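Local atomic coordinates of Orf11 (Staphylococcus phage P68, PDB entry 6O43), a protein that is a potential bacteriophage lysin, an all-helical protein probably involved in breaking down the cell wall of its staphylococcal host. Residues Ile57-Pro61 and Thr62-Val66; Asn169-Gln172 and Asn173-Asn176; Phe19-Ile23 and Asp24-Pro28; His120-Pro123 and Gln124-Arg128. All coordinates share one frame; numbering follows the deposited sequence.

Interaction 1 (Ile57-Pro61 and Thr62-Val66); sequences IGVSP and TLFAV
Phe64 turns its CG anti to its backbone N (chi1 -166°), and Val59 does the same with CG1 (chi1 168°); the two side chains then cross at about a right angle, with Val59 CG1 lying 4.1 Å from Phe64 CB. Between them sits Ser60, the N-cap of helix 61-71. Its own chi1 of 111° is far from any staggered position, probably a somewhat strained setting, and carries OG over the start of the helix. There OG accepts from Leu63 N at 2.8 Å in an almost straight bond. Serine suits this place because its short hydroxyl can take the N-H of a residue that has no preceding turn to bond to. The hydroxyl is also hydrogen-bonded to Asp17 O, a carbonyl acceptor, so the loop before helix 23-30 holds the cap as well.

The backbone then takes up the helical pattern, with Phe64 N bonded to Ser60 O at 3.1 Å and Ala65 N to Pro61 O at 3.0 Å. Pro61 fits the first turn, where its missing N-H costs no helical bond, and its ring packs on Leu51 of helix 44-57 and Leu26 of helix 23-30. Beyond CB, the Phe64 ring leads away from the cap to meet Trp79, while Thr62 bonds through OG1 to Asp18 O. A valine just before the N-cap touching the fourth residue after it is a hydrophobic staple. The chemistry is thus divided: a hydroxyl satisfies a backbone amide that would be costly to bury bare, and the apolar pair beside it belongs to the same buried surroundings, consistent with little access of water.

Interaction 2 (Asn169-Gln172 and Asn173-Asn176); sequences NKVQ and NYGN
Tyr174 lays its ring beside three side chains from the residues just before it, each meeting a different part. Gln172 CG comes over one face, 3.9 Å from the ring centroid, in a CH-pi contact offset toward the rim. Beyond it the Gln172 amide runs on with its plane only 28° from that of the ring, putting NE2 3.4 Å from Tyr174 CE1. Asn169 approaches the edge instead: its ND2 is 3.4 Å from Tyr174 CE2, and its amide is turned steeply against the ring. Val171 completes the group with CG1 at 3.4 Å from Tyr174 OH. A tyrosine suits the place, offering a broad flat surface to aliphatic and amide groups and a hydroxyl that ends against the Val171 methyl.

The next shell fixes the asparagine. With CG set between the backbone N and the carbonyl carbon (chi1 69°), Asn169 points its amide along the following turn. OD1 accepts from Val171 N at 2.6 Å and from Gln172 N at 3.0 Å, both in the carbonyl plane. In return ND2 donates to Gln172 O at 2.9 Å, the acceptor lying in the amide plane. With both ends bound, the amide cannot readily flip, and ND2 gains another acceptor in Gly163 O.

Farther out, Trp156 of helix 152-159 packs against both Asn169 and Tyr174, and Asn173 OD1 accepts from Ala166 N. Lys170, with positive phi, breaks the helix just after Asn169. Two- and three-residue closures on one side-chain oxygen define an Asx turn within an Asx motif, here formed where helix 166-169 passes into an irregular loop.

Interaction 3 (Phe19-Ile23 and Asp24-Pro28); sequences FGLTI and DQLVP
Thr22 and Gln25 form a capping box at the start of helix 23-30, with Leu21 and Leu26 bracketing it as a hydrophobic staple. The packed side is apolar: Leu21 CD1 meets Leu26 CD2 at 4.2 Å, and Ile23 CG2 lies 4.0 Å from Val27 CG2 one turn along. Branched aliphatic side chains suit this side because it faces protein: Leu21 and Leu26 lie on Trp188, while Ile23 and Val27 press on helix 44-57. Helical bonds bind it together, Val27 N to Ile23 O being 3.0 Å.

Thr22, Asp24 and Gln25 occupy the solvent side, where the contacts are polar and few methyl groups meet. Asp24 reaches outward to a salt bridge with Arg48, and an acid here would also suit the positive end of the helix dipole. Thr22 holds OG1 between its backbone N and carbonyl carbon (chi1 83°), which brings the hydroxyl over the first turn to accept from Gln25 N at 3.1 Å. In exchange, the extended Gln25 chain reaches back toward the N-cap. Its OE1 accepts from Thr22 N at 2.8 Å, with the N-H in the carbonyl plane, and has a weak second partner in Thr22 OG1 at 3.4 Å.

Interaction 4 (His120-Pro123 and Gln124-Arg128); sequences HFVP and QDVQR
Gln127 NE2 donates to Val122 O at 2.9 Å, a nearly straight bond (162° at the hydrogen) that ties the first helical turn to the residue before the N-cap. The carbonyl oxygen lies in the Gln127 amide plane, yet the donor stands 33° out of the carbonyl plane of Val122, so the amide comes at the oxygen from a slant. Gln127 reaches it by setting CG anti to its carbonyl carbon (chi1 -65°) and running extended from there. Along the way CG passes 3.8 Å from Val122 CG1, so the glutamine offers methylene groups to the valine and an amide to its backbone.

A second bond, Gln127 N to Pro123 O at 3.0 Å, opens the main-chain series of the helix. Beside these bonds the apolar atoms pack closely: Val122 CG1 and Val126 CG1 are only 3.5 Å apart, the side chains crossing at about a right angle. Val126 CG2 touches Pro123 CB more loosely, at 4.1 Å. Trp112 of a nearby loop rests on both Val122 and Gln127, while Pro123 lies on Tyr160.

Proline at the N-cap has no hydroxyl or carboxylate to receive an amide, but its ring restricts phi and steadies the turn into the helix. Here the side-chain link runs the other way, from Gln127 back to a loop carbonyl, at the N-terminus of a surface helix, 124-136, in this all-helical fold.

The four contacts fall into two groups on opposite sides of the chain's centre. Interactions 1 and 3, with centres 10 Å apart, are capped helix starts that pack on each other: Leu26 CD1 lies 3.4 Å from Pro61 C, and Ile23 CG1 is 3.8 Å from Pro61 CB. Interactions 2 and 4, with centres 17 Å apart, meet where Phe121 CE2 approaches Asn169 CA at 3.7 Å. Between the groups, interactions 1 and 2 come no nearer than about 9 Å. The bound triiodinated I3C, a phasing compound, contacts Trp39 and Arg86 to Tyr89. In interaction 1 the side chain of Phe64 is about 11 Å from a bound I3C.

Interaction 1 (Ile57-Pro61 and Thr62-Val66)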
loop_
_atom_site.group_PDB
_atom_site.type_symbol
_atom_site.label_atom_id
_atom_site.label_comp_id
_atom_site.label_asym_id
_atom_site.label_seq_id
_atom_site.Cartn_x
_atom_site.Cartn_y
_atom_site.Cartn_z
ATOM N N ILE A 57 13.073 -3.307 -9.458
ATOM C CA ILE A 57 12.200 -2.444 -10.245
ATOM C C ILE A 57 11.941 -1.118 -9.538
ATOM O O ILE A 57 11.696 -0.099 -10.194
ATOM C CB ILE A 57 10.892 -3.188 -10.561
ATOM C CG1 ILE A 57 11.152 -4.278 -11.604
ATOM C CG2 ILE A 57 9.813 -2.212 -11.021
ATOM C CD1 ILE A 57 10.048 -5.306 -11.708
ATOM N N GLY A 58 11.986 -1.097 -8.208
ATOM C CA GLY A 58 11.840 0.143 -7.474
ATOM C C GLY A 58 10.814 0.095 -6.360
ATOM O O GLY A 58 10.480 1.132 -5.782
ATOM N N VAL A 59 10.304 -1.093 -6.049
ATOM C CA VAL A 59 9.355 -1.289 -4.958
ATOM C C VAL A 59 10.087 -1.949 -3.799
ATOM O O VAL A 59 10.734 -2.987 -3.978
ATOM C CB VAL A 59 8.148 -2.136 -5.395
ATOM C CG1 VAL A 59 7.342 -2.575 -4.180
ATOM C CG2 VAL A 59 7.276 -1.347 -6.361
ATOM N N SER A 60 9.975 -1.356 -2.618
ATOM C CA SER A 60 10.657 -1.894 -1.453
ATOM C C SER A 60 10.132 -3.294 -1.147
ATOM O O SER A 60 8.910 -3.501 -1.118
ATOM C CB SER A 60 10.462 -0.976 -0.246
ATOM O OG SER A 60 9.635 -1.574 0.736
ATOM N N PRO A 61 11.007 -4.277 -0.929
ATOM C CA PRO A 61 10.521 -5.597 -0.501
ATOM C C PRO A 61 9.653 -5.531 0.740
ATOM O O PRO A 61 8.728 -6.337 0.883
ATOM C CB PRO A 61 11.816 -6.380 -0.246
ATOM C CG PRO A 61 12.847 -5.700 -1.093
ATOM C CD PRO A 61 12.469 -4.245 -1.105
ATOM N N THR A 62 9.924 -4.585 1.644
ATOM C CA THR A 62 9.117 -4.457 2.852
ATOM C C THR A 62 7.679 -4.069 2.515
ATOM O O THR A 62 6.727 -4.671 3.024
ATOM C CB THR A 62 9.747 -3.428 3.794
ATOM O OG1 THR A 62 11.110 -3.792 4.065
ATOM C CG2 THR A 62 8.971 -3.356 5.099
ATOM N N LEU A 63 7.503 -3.063 1.656
ATOM C CA LEU A 63 6.154 -2.647 1.273
ATOM C C LEU A 63 5.413 -3.779 0.575
ATOM O O LEU A 63 4.265 -4.091 0.912
ATOM C CB LEU A 63 6.209 -1.412 0.373
ATOM C CG LEU A 63 4.862 -1.003 -0.236
ATOM C CD1 LEU A 63 3.886 -0.579 0.857
ATOM C CD2 LEU A 63 5.044 0.100 -1.272
ATOM N N PHE A 64 6.065 -4.411 -0.402
ATOM C CA PHE A 64 5.453 -5.517 -1.131
ATOM C C PHE A 64 4.975 -6.603 -0.173
ATOM O O PHE A 64 3.813 -7.026 -0.218
ATOM C CB PHE A 64 6.468 -6.071 -2.136
ATOM C CG PHE A 64 5.877 -6.975 -3.181
ATOM C CD1 PHE A 64 5.318 -6.441 -4.334
ATOM C CD2 PHE A 64 5.913 -8.356 -3.028
ATOM C CE1 PHE A 64 4.779 -7.257 -5.305
ATOM C CE2 PHE A 64 5.378 -9.186 -3.999
ATOM C CZ PHE A 64 4.808 -8.632 -5.143
ATOM N N ALA A 65 5.860 -7.046 0.724
ATOM C CA ALA A 65 5.515 -8.118 1.653
ATOM C C ALA A 65 4.409 -7.693 2.612
ATOM O O ALA A 65 3.468 -8.452 2.869
ATOM C CB ALA A 65 6.756 -8.555 2.433
ATOM N N VAL A 66 4.517 -6.484 3.171
ATOM C CA VAL A 66 3.529 -6.028 4.145
ATOM C C VAL A 66 2.149 -5.910 3.506
ATOM O O VAL A 66 1.132 -6.241 4.128
ATOM C CB VAL A 66 3.975 -4.698 4.778
ATOM C CG1 VAL A 66 2.770 -3.921 5.277
ATOM C CG2 VAL A 66 4.950 -4.960 5.915
#

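Interaction 2 (Asn169-Gln172 and Asn173-Asn176)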
loop_
_atom_site.group_PDB
_atom_site.type_symbol
_atom_site.label_atom_id
_atom_site.label_comp_id
_atom_site.label_asym_id
_atom_site.label_seq_id
_atom_site.Cartn_x
_atom_site.Cartn_y
_atom_site.Cartn_z
ATOM N N ASN A 169 -19.767 6.027 5.404
ATOM C CA ASN A 169 -19.897 5.890 3.957
ATOM C C ASN A 169 -21.184 5.191 3.535
ATOM O O ASN A 169 -21.538 5.246 2.350
ATOM C CB ASN A 169 -18.687 5.145 3.379
ATOM C CG ASN A 169 -18.648 3.678 3.780
ATOM O OD1 ASN A 169 -19.558 2.912 3.463
ATOM N ND2 ASN A 169 -17.575 3.276 4.457
ATOM N N LYS A 170 -21.883 4.533 4.459
ATOM C CA LYS A 170 -23.208 3.957 4.244
ATOM C C LYS A 170 -23.208 2.767 3.293
ATOM O O LYS A 170 -24.280 2.359 2.829
ATOM C CB LYS A 170 -24.200 5.005 3.728
ATOM C CG LYS A 170 -24.301 6.251 4.592
ATOM C CD LYS A 170 -24.637 5.910 6.034
ATOM C CE LYS A 170 -25.210 7.118 6.764
ATOM N NZ LYS A 170 -25.527 6.811 8.188
ATOM N N VAL A 171 -22.042 2.194 2.985
ATOM C CA VAL A 171 -21.944 1.041 2.102
ATOM C C VAL A 171 -21.391 -0.182 2.822
ATOM O O VAL A 171 -21.915 -1.290 2.663
ATOM C CB VAL A 171 -21.093 1.359 0.855
ATOM C CG1 VAL A 171 -20.685 0.072 0.153
ATOM C CG2 VAL A 171 -21.865 2.260 -0.093
ATOM N N GLN A 172 -20.340 -0.004 3.622
ATOM C CA GLN A 172 -19.696 -1.121 4.303
ATOM C C GLN A 172 -18.428 -0.665 5.009
ATOM O O GLN A 172 -17.949 0.450 4.777
ATOM C CB GLN A 172 -19.357 -2.231 3.310
ATOM C CG GLN A 172 -18.298 -1.823 2.301
ATOM C CD GLN A 172 -17.793 -2.988 1.480
ATOM O OE1 GLN A 172 -18.563 -3.664 0.798
ATOM N NE2 GLN A 172 -16.489 -3.234 1.543
ATOM N N ASN A 173 -17.872 -1.522 5.860
ATOM C CA ASN A 173 -16.612 -1.226 6.528
ATOM C C ASN A 173 -15.452 -1.582 5.606
ATOM O O ASN A 173 -15.347 -2.723 5.142
ATOM C CB ASN A 173 -16.510 -1.993 7.846
ATOM C CG ASN A 173 -17.560 -1.566 8.852
ATOM O OD1 ASN A 173 -17.817 -0.375 9.031
ATOM N ND2 ASN A 173 -18.180 -2.539 9.511
ATOM N N TYR A 174 -14.593 -0.608 5.331
ATOM C CA TYR A 174 -13.377 -0.824 4.565
ATOM C C TYR A 174 -12.177 -0.849 5.503
ATOM O O TYR A 174 -12.138 -0.135 6.508
ATOM C CB TYR A 174 -13.177 0.271 3.512
ATOM C CG TYR A 174 -14.312 0.419 2.522
ATOM C CD1 TYR A 174 -14.340 -0.326 1.350
ATOM C CD2 TYR A 174 -15.347 1.313 2.755
ATOM C CE1 TYR A 174 -15.375 -0.189 0.438
ATOM C CE2 TYR A 174 -16.384 1.458 1.851
ATOM C CZ TYR A 174 -16.393 0.705 0.693
ATOM O OH TYR A 174 -17.425 0.847 -0.208
ATOM N N GLY A 175 -11.195 -1.683 5.165
ATOM C CA GLY A 175 -9.955 -1.694 5.911
ATOM C C GLY A 175 -9.088 -0.493 5.584
ATOM O O GLY A 175 -9.320 0.234 4.620
ATOM N N ASN A 176 -8.072 -0.280 6.418
ATOM C CA ASN A 176 -7.104 0.786 6.181
ATOM C C ASN A 176 -5.754 0.165 5.847
ATOM O O ASN A 176 -5.043 -0.300 6.753
ATOM C CB ASN A 176 -6.989 1.708 7.398
ATOM C CG ASN A 176 -6.124 2.930 7.124
ATOM O OD1 ASN A 176 -5.191 2.879 6.319
ATOM N ND2 ASN A 176 -6.435 4.037 7.790
#

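Interaction 3 (Phe19-Ile23 and Asp24-Pro28)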
loop_
_atom_site.group_PDB
_atom_site.type_symbol
_atom_site.label_atom_id
_atom_site.label_comp_id
_atom_site.label_asym_id
_atom_site.label_seq_id
_atom_site.Cartn_x
_atom_site.Cartn_y
_atom_site.Cartn_z
ATOM N N PHE A 19 12.019 0.577 5.331
ATOM C CA PHE A 19 11.542 0.694 6.710
ATOM C C PHE A 19 12.429 -0.076 7.689
ATOM O O PHE A 19 11.964 -0.575 8.718
ATOM C CB PHE A 19 10.085 0.240 6.817
ATOM C CG PHE A 19 9.126 1.082 6.009
ATOM C CD1 PHE A 19 8.601 2.251 6.531
ATOM C CD2 PHE A 19 8.754 0.703 4.728
ATOM C CE1 PHE A 19 7.717 3.028 5.792
ATOM C CE2 PHE A 19 7.869 1.474 3.982
ATOM C CZ PHE A 19 7.350 2.638 4.516
ATOM N N GLY A 20 13.721 -0.172 7.378
ATOM C CA GLY A 20 14.670 -0.803 8.272
ATOM C C GLY A 20 14.630 -2.312 8.311
ATOM O O GLY A 20 15.230 -2.907 9.210
ATOM N N LEU A 21 13.947 -2.955 7.366
ATOM C CA LEU A 21 13.857 -4.406 7.306
ATOM C C LEU A 21 14.520 -4.913 6.033
ATOM O O LEU A 21 14.366 -4.316 4.963
ATOM C CB LEU A 21 12.400 -4.871 7.358
ATOM C CG LEU A 21 11.616 -4.551 8.634
ATOM C CD1 LEU A 21 10.132 -4.822 8.430
ATOM C CD2 LEU A 21 12.157 -5.356 9.804
ATOM N N THR A 22 15.252 -6.015 6.155
ATOM C CA THR A 22 15.931 -6.634 5.027
ATOM C C THR A 22 15.118 -7.807 4.493
ATOM O O THR A 22 14.169 -8.285 5.120
ATOM C CB THR A 22 17.325 -7.117 5.430
ATOM O OG1 THR A 22 17.210 -8.398 6.057
ATOM C CG2 THR A 22 17.975 -6.136 6.401
ATOM N N ILE A 23 15.517 -8.281 3.310
ATOM C CA ILE A 23 14.851 -9.436 2.715
ATOM C C ILE A 23 15.044 -10.670 3.589
ATOM O O ILE A 23 14.134 -11.496 3.726
ATOM C CB ILE A 23 15.359 -9.665 1.279
ATOM C CG1 ILE A 23 14.783 -8.598 0.342
ATOM C CG2 ILE A 23 15.010 -11.071 0.803
ATOM C CD1 ILE A 23 15.221 -8.740 -1.101
ATOM N N ASP A 24 16.228 -10.813 4.195
ATOM C CA ASP A 24 16.452 -11.914 5.128
ATOM C C ASP A 24 15.445 -11.881 6.269
ATOM O O ASP A 24 14.868 -12.912 6.630
ATOM C CB ASP A 24 17.877 -11.862 5.682
ATOM C CG ASP A 24 18.895 -12.446 4.729
ATOM O OD1 ASP A 24 18.498 -13.230 3.841
ATOM O OD2 ASP A 24 20.096 -12.130 4.877
ATOM N N GLN A 25 15.226 -10.703 6.853
ATOM C CA GLN A 25 14.246 -10.584 7.925
ATOM C C GLN A 25 12.827 -10.803 7.417
ATOM O O GLN A 25 11.976 -11.305 8.161
ATOM C CB GLN A 25 14.372 -9.215 8.595
ATOM C CG GLN A 25 15.697 -9.016 9.319
ATOM C CD GLN A 25 15.989 -7.559 9.617
ATOM O OE1 GLN A 25 15.996 -6.718 8.719
ATOM N NE2 GLN A 25 16.230 -7.253 10.887
ATOM N N LEU A 26 12.561 -10.461 6.153
ATOM C CA LEU A 26 11.197 -10.529 5.637
ATOM C C LEU A 26 10.768 -11.964 5.349
ATOM O O LEU A 26 9.626 -12.338 5.631
ATOM C CB LEU A 26 11.068 -9.672 4.372
ATOM C CG LEU A 26 11.056 -8.150 4.557
ATOM C CD1 LEU A 26 11.046 -7.439 3.209
ATOM C CD2 LEU A 26 9.857 -7.722 5.395
ATOM N N VAL A 27 11.669 -12.786 4.801
ATOM C CA VAL A 27 11.257 -14.099 4.295
ATOM C C VAL A 27 10.533 -14.924 5.352
ATOM O O VAL A 27 9.399 -15.358 5.092
ATOM C CB VAL A 27 12.467 -14.843 3.698
ATOM C CG1 VAL A 27 12.052 -16.237 3.256
ATOM C CG2 VAL A 27 13.044 -14.056 2.531
ATOM N N PRO A 28 11.101 -15.173 6.535
ATOM C CA PRO A 28 10.368 -15.974 7.530
ATOM C C PRO A 28 9.066 -15.336 7.985
ATOM O O PRO A 28 8.156 -16.053 8.417
ATOM C CB PRO A 28 11.371 -16.098 8.688
ATOM C CG PRO A 28 12.317 -14.949 8.507
ATOM C CD PRO A 28 12.431 -14.768 7.019
#

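Interaction 4 (His120-Pro123 and Gln124-Arg128)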
loop_
_atom_site.group_PDB
_atom_site.type_symbol
_atom_site.label_atom_id
_atom_site.label_comp_id
_atom_site.label_asym_id
_atom_site.label_seq_id
_atom_site.Cartn_x
_atom_site.Cartn_y
_atom_site.Cartn_z
ATOM N N HIS A 120 -22.019 12.044 -0.072
ATOM C CA HIS A 120 -21.174 13.180 0.279
ATOM C C HIS A 120 -21.246 13.379 1.787
ATOM O O HIS A 120 -22.290 13.777 2.315
ATOM C CB HIS A 120 -21.617 14.438 -0.465
ATOM C CG HIS A 120 -21.672 14.275 -1.952
ATOM N ND1 HIS A 120 -20.542 14.105 -2.725
ATOM C CD2 HIS A 120 -22.719 14.262 -2.811
ATOM C CE1 HIS A 120 -20.892 13.986 -3.994
ATOM N NE2 HIS A 120 -22.207 14.081 -4.073
ATOM N N PHE A 121 -20.142 13.105 2.481
ATOM C CA PHE A 121 -20.125 13.223 3.934
ATOM C C PHE A 121 -18.831 13.775 4.516
ATOM O O PHE A 121 -18.833 14.146 5.692
ATOM C CB PHE A 121 -20.399 11.858 4.581
ATOM C CG PHE A 121 -19.304 10.852 4.353
ATOM C CD1 PHE A 121 -18.233 10.760 5.231
ATOM C CD2 PHE A 121 -19.343 10.000 3.261
ATOM C CE1 PHE A 121 -17.217 9.835 5.023
ATOM C CE2 PHE A 121 -18.333 9.074 3.046
ATOM C CZ PHE A 121 -17.270 8.990 3.929
ATOM N N VAL A 122 -17.736 13.828 3.769
ATOM C CA VAL A 122 -16.480 14.294 4.368
ATOM C C VAL A 122 -16.559 15.801 4.593
ATOM O O VAL A 122 -16.864 16.553 3.649
ATOM C CB VAL A 122 -15.292 13.927 3.480
ATOM C CG1 VAL A 122 -13.996 14.412 4.116
ATOM C CG2 VAL A 122 -15.242 12.418 3.262
ATOM N N PRO A 123 -16.305 16.283 5.809
ATOM C CA PRO A 123 -16.395 17.722 6.074
ATOM C C PRO A 123 -15.527 18.529 5.117
ATOM O O PRO A 123 -14.471 18.077 4.667
ATOM C CB PRO A 123 -15.907 17.846 7.521
ATOM C CG PRO A 123 -16.238 16.523 8.128
ATOM C CD PRO A 123 -16.032 15.508 7.033
ATOM N N GLN A 124 -15.992 19.742 4.814
ATOM C CA GLN A 124 -15.312 20.580 3.831
ATOM C C GLN A 124 -13.889 20.906 4.270
ATOM O O GLN A 124 -12.943 20.796 3.481
ATOM C CB GLN A 124 -16.116 21.860 3.595
ATOM C CG GLN A 124 -15.727 22.606 2.334
ATOM C CD GLN A 124 -15.824 21.735 1.096
ATOM O OE1 GLN A 124 -16.838 21.072 0.863
ATOM N NE2 GLN A 124 -14.759 21.717 0.301
ATOM N N ASP A 125 -13.711 21.309 5.530
ATOM C CA ASP A 125 -12.370 21.656 5.992
ATOM C C ASP A 125 -11.440 20.448 5.982
ATOM O O ASP A 125 -10.225 20.602 5.815
ATOM C CB ASP A 125 -12.437 22.284 7.384
ATOM C CG ASP A 125 -12.999 23.693 7.357
ATOM O OD1 ASP A 125 -13.424 24.145 6.272
ATOM O OD2 ASP A 125 -13.011 24.353 8.417
ATOM N N VAL A 126 -11.987 19.242 6.149
ATOM C CA VAL A 126 -11.173 18.039 6.017
ATOM C C VAL A 126 -10.734 17.854 4.570
ATOM O O VAL A 126 -9.571 17.531 4.295
ATOM C CB VAL A 126 -11.939 16.810 6.538
ATOM C CG1 VAL A 126 -11.283 15.530 6.042
ATOM C CG2 VAL A 126 -11.991 16.824 8.059
ATOM N N GLN A 127 -11.656 18.053 3.623
ATOM C CA GLN A 127 -11.292 17.969 2.213
ATOM C C GLN A 127 -10.212 18.983 1.865
ATOM O O GLN A 127 -9.259 18.667 1.142
ATOM C CB GLN A 127 -12.529 18.184 1.335
ATOM C CG GLN A 127 -13.598 17.107 1.469
ATOM C CD GLN A 127 -14.754 17.307 0.505
ATOM O OE1 GLN A 127 -14.554 17.604 -0.673
ATOM N NE2 GLN A 127 -15.975 17.156 1.006
ATOM N N ARG A 128 -10.345 20.210 2.376
ATOM C CA ARG A 128 -9.343 21.240 2.122
ATOM C C ARG A 128 -7.963 20.795 2.592
ATOM O O ARG A 128 -6.980 20.890 1.850
ATOM C CB ARG A 128 -9.752 22.544 2.807
ATOM C CG ARG A 128 -10.899 23.266 2.124
ATOM C CD ARG A 128 -11.511 24.332 3.022
ATOM N NE ARG A 128 -10.544 24.907 3.955
ATOM C CZ ARG A 128 -9.533 25.693 3.599
ATOM N NH1 ARG A 128 -9.341 25.988 2.320
ATOM N NH2 ARG A 128 -8.708 26.174 4.519
#